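Local coordinates for teichoic acid biosynthesis protein F (Staphylococcus epidermidis, PDB 3L7I) that probably takes part in teichoic acid biosynthesis and carries a domain of the GT-B glycosyltransferase clan, at residues R548-V553 with I644-K649. Numbering follows the deposited sequence.
Sequences RDDEFV and IDKYDK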
# COMPACT_ATOMS: atom_id res chain seq x y z
N ARG A 548 -36.55 -20.44 28.02
CA ARG A 548 -37.04 -19.19 28.58
C ARG A 548 -35.94 -18.45 29.36
O ARG A 548 -35.45 -18.94 30.39
CB ARG A 548 -38.24 -19.46 29.50
CG ARG A 548 -39.52 -19.71 28.73
CD ARG A 548 -40.55 -20.37 29.60
NE ARG A 548 -40.62 -21.81 29.38
CZ ARG A 548 -41.69 -22.46 28.92
NH1 ARG A 548 -42.80 -21.80 28.63
NH2 ARG A 548 -41.66 -23.78 28.76
N ASP A 549 -35.55 -17.28 28.87
CA ASP A 549 -34.51 -16.47 29.51
C ASP A 549 -34.85 -16.20 30.97
O ASP A 549 -33.97 -16.15 31.83
CB ASP A 549 -34.36 -15.14 28.77
CG ASP A 549 -34.54 -15.29 27.27
OD1 ASP A 549 -35.60 -15.79 26.82
OD2 ASP A 549 -33.62 -14.89 26.52
N ASP A 550 -36.13 -16.02 31.23
CA ASP A 550 -36.65 -15.73 32.57
C ASP A 550 -36.18 -16.73 33.63
O ASP A 550 -36.33 -16.50 34.83
CB ASP A 550 -38.19 -15.73 32.52
CG ASP A 550 -38.74 -14.99 31.29
OD1 ASP A 550 -38.36 -13.82 31.07
OD2 ASP A 550 -39.57 -15.59 30.55
N GLU A 551 -35.61 -17.85 33.20
CA GLU A 551 -35.34 -18.94 34.13
C GLU A 551 -33.86 -19.29 34.28
O GLU A 551 -33.50 -20.12 35.12
CB GLU A 551 -36.16 -20.18 33.73
CG GLU A 551 -37.67 -19.93 33.71
CD GLU A 551 -38.48 -21.18 33.40
OE1 GLU A 551 -37.88 -22.18 32.92
OE2 GLU A 551 -39.71 -21.16 33.63
N PHE A 552 -33.02 -18.66 33.48
CA PHE A 552 -31.58 -18.84 33.58
C PHE A 552 -31.02 -17.98 34.70
O PHE A 552 -31.17 -16.75 34.68
CB PHE A 552 -30.90 -18.47 32.27
CG PHE A 552 -29.40 -18.60 32.29
CD1 PHE A 552 -28.78 -19.81 31.97
CD2 PHE A 552 -28.60 -17.52 32.63
CE1 PHE A 552 -27.40 -19.93 31.99
CE2 PHE A 552 -27.22 -17.63 32.65
CZ PHE A 552 -26.62 -18.83 32.32
N VAL A 553 -30.38 -18.62 35.68
CA VAL A 553 -29.83 -17.91 36.83
C VAL A 553 -28.54 -18.58 37.35
O VAL A 553 -28.24 -19.71 36.99
CB VAL A 553 -30.88 -17.82 37.98
CG1 VAL A 553 -31.80 -16.61 37.77
CG2 VAL A 553 -31.68 -19.11 38.10
N ILE A 644 -48.12 -18.92 30.50
CA ILE A 644 -48.96 -18.41 29.44
C ILE A 644 -49.48 -16.98 29.65
O ILE A 644 -49.89 -16.34 28.69
CB ILE A 644 -50.15 -19.35 29.22
CG1 ILE A 644 -50.81 -19.03 27.87
CG2 ILE A 644 -51.11 -19.24 30.38
CD1 ILE A 644 -51.83 -20.06 27.45
N ASP A 645 -49.48 -16.48 30.88
CA ASP A 645 -49.92 -15.10 31.10
C ASP A 645 -48.82 -14.12 30.72
O ASP A 645 -49.05 -13.12 30.04
CB ASP A 645 -50.34 -14.87 32.54
CG ASP A 645 -51.13 -16.03 33.09
OD1 ASP A 645 -52.32 -15.83 33.40
OD2 ASP A 645 -50.55 -17.15 33.18
N LYS A 646 -47.60 -14.41 31.16
CA LYS A 646 -46.46 -13.62 30.76
C LYS A 646 -46.49 -13.42 29.25
O LYS A 646 -46.37 -12.30 28.77
CB LYS A 646 -45.15 -14.29 31.19
CG LYS A 646 -44.96 -14.36 32.71
CD LYS A 646 -43.62 -15.01 33.09
CE LYS A 646 -42.45 -14.03 32.94
NZ LYS A 646 -41.14 -14.73 33.12
N TYR A 647 -46.66 -14.51 28.51
CA TYR A 647 -46.63 -14.49 27.04
C TYR A 647 -47.73 -13.66 26.36
O TYR A 647 -48.45 -14.17 25.49
CB TYR A 647 -46.67 -15.91 26.48
CG TYR A 647 -45.36 -16.45 25.94
CD1 TYR A 647 -44.26 -16.63 26.78
CD2 TYR A 647 -45.23 -16.81 24.60
CE1 TYR A 647 -43.05 -17.14 26.29
CE2 TYR A 647 -44.03 -17.32 24.10
CZ TYR A 647 -42.95 -17.49 24.94
OH TYR A 647 -41.77 -18.00 24.45
N ASP A 648 -47.87 -12.40 26.77
CA ASP A 648 -48.54 -11.37 25.97
C ASP A 648 -50.07 -11.29 26.00
O ASP A 648 -50.67 -10.71 25.09
CB ASP A 648 -48.08 -11.42 24.51
CG ASP A 648 -46.71 -10.82 24.32
OD1 ASP A 648 -46.51 -9.68 24.79
OD2 ASP A 648 -45.85 -11.48 23.70
N LYS A 649 -50.69 -11.84 27.04
CA LYS A 649 -52.14 -11.74 27.20
C LYS A 649 -52.89 -12.41 26.03
O LYS A 649 -53.27 -13.58 26.12
CB LYS A 649 -52.56 -10.27 27.37
CG LYS A 649 -51.54 -9.43 28.15
CD LYS A 649 -52.19 -8.36 29.01
CE LYS A 649 -51.16 -7.75 29.95
NZ LYS A 649 -51.77 -7.30 31.23
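D550 and K646 approach from opposite directions in a surface salt bridge, the K646 ammonium coming over the carboxylate face of D550, with NZ of K646 3.1 Å from OD2 of D550. The other carboxylate oxygen is farther: OD1 of D550 lies 3.6 Å from NZ of K646. The ammonium sits almost straight above CG of D550, although its exact position is uncertain at this resolution. No hydrogen bond crosses the segments, and the CA atoms of D550 and K646 stay 10.2 Å apart, which marks a bridge between loops held apart. The lysine chain is extended at chi2 but bends at chi3 (79°) before NZ meets the carboxylate. Both loops follow strands, 539-543 and 637-640, of one parallel six-stranded sheet of order 3-2-1-4-5-6, a Rossmann-like domain consistent with the GT-B fold, and strand 618-621 lies between the two. D550 belongs to a short 3-10 turn, 549-551. Deeper in, R548 and Y647 shield each other without touching: CG of R548 is 5.0 Å from CE1 of Y647. R548 forms salt bridges to D622 and D643, while the Y647 ring stacks on Y623 and its OH hydrogen-bonds to K449.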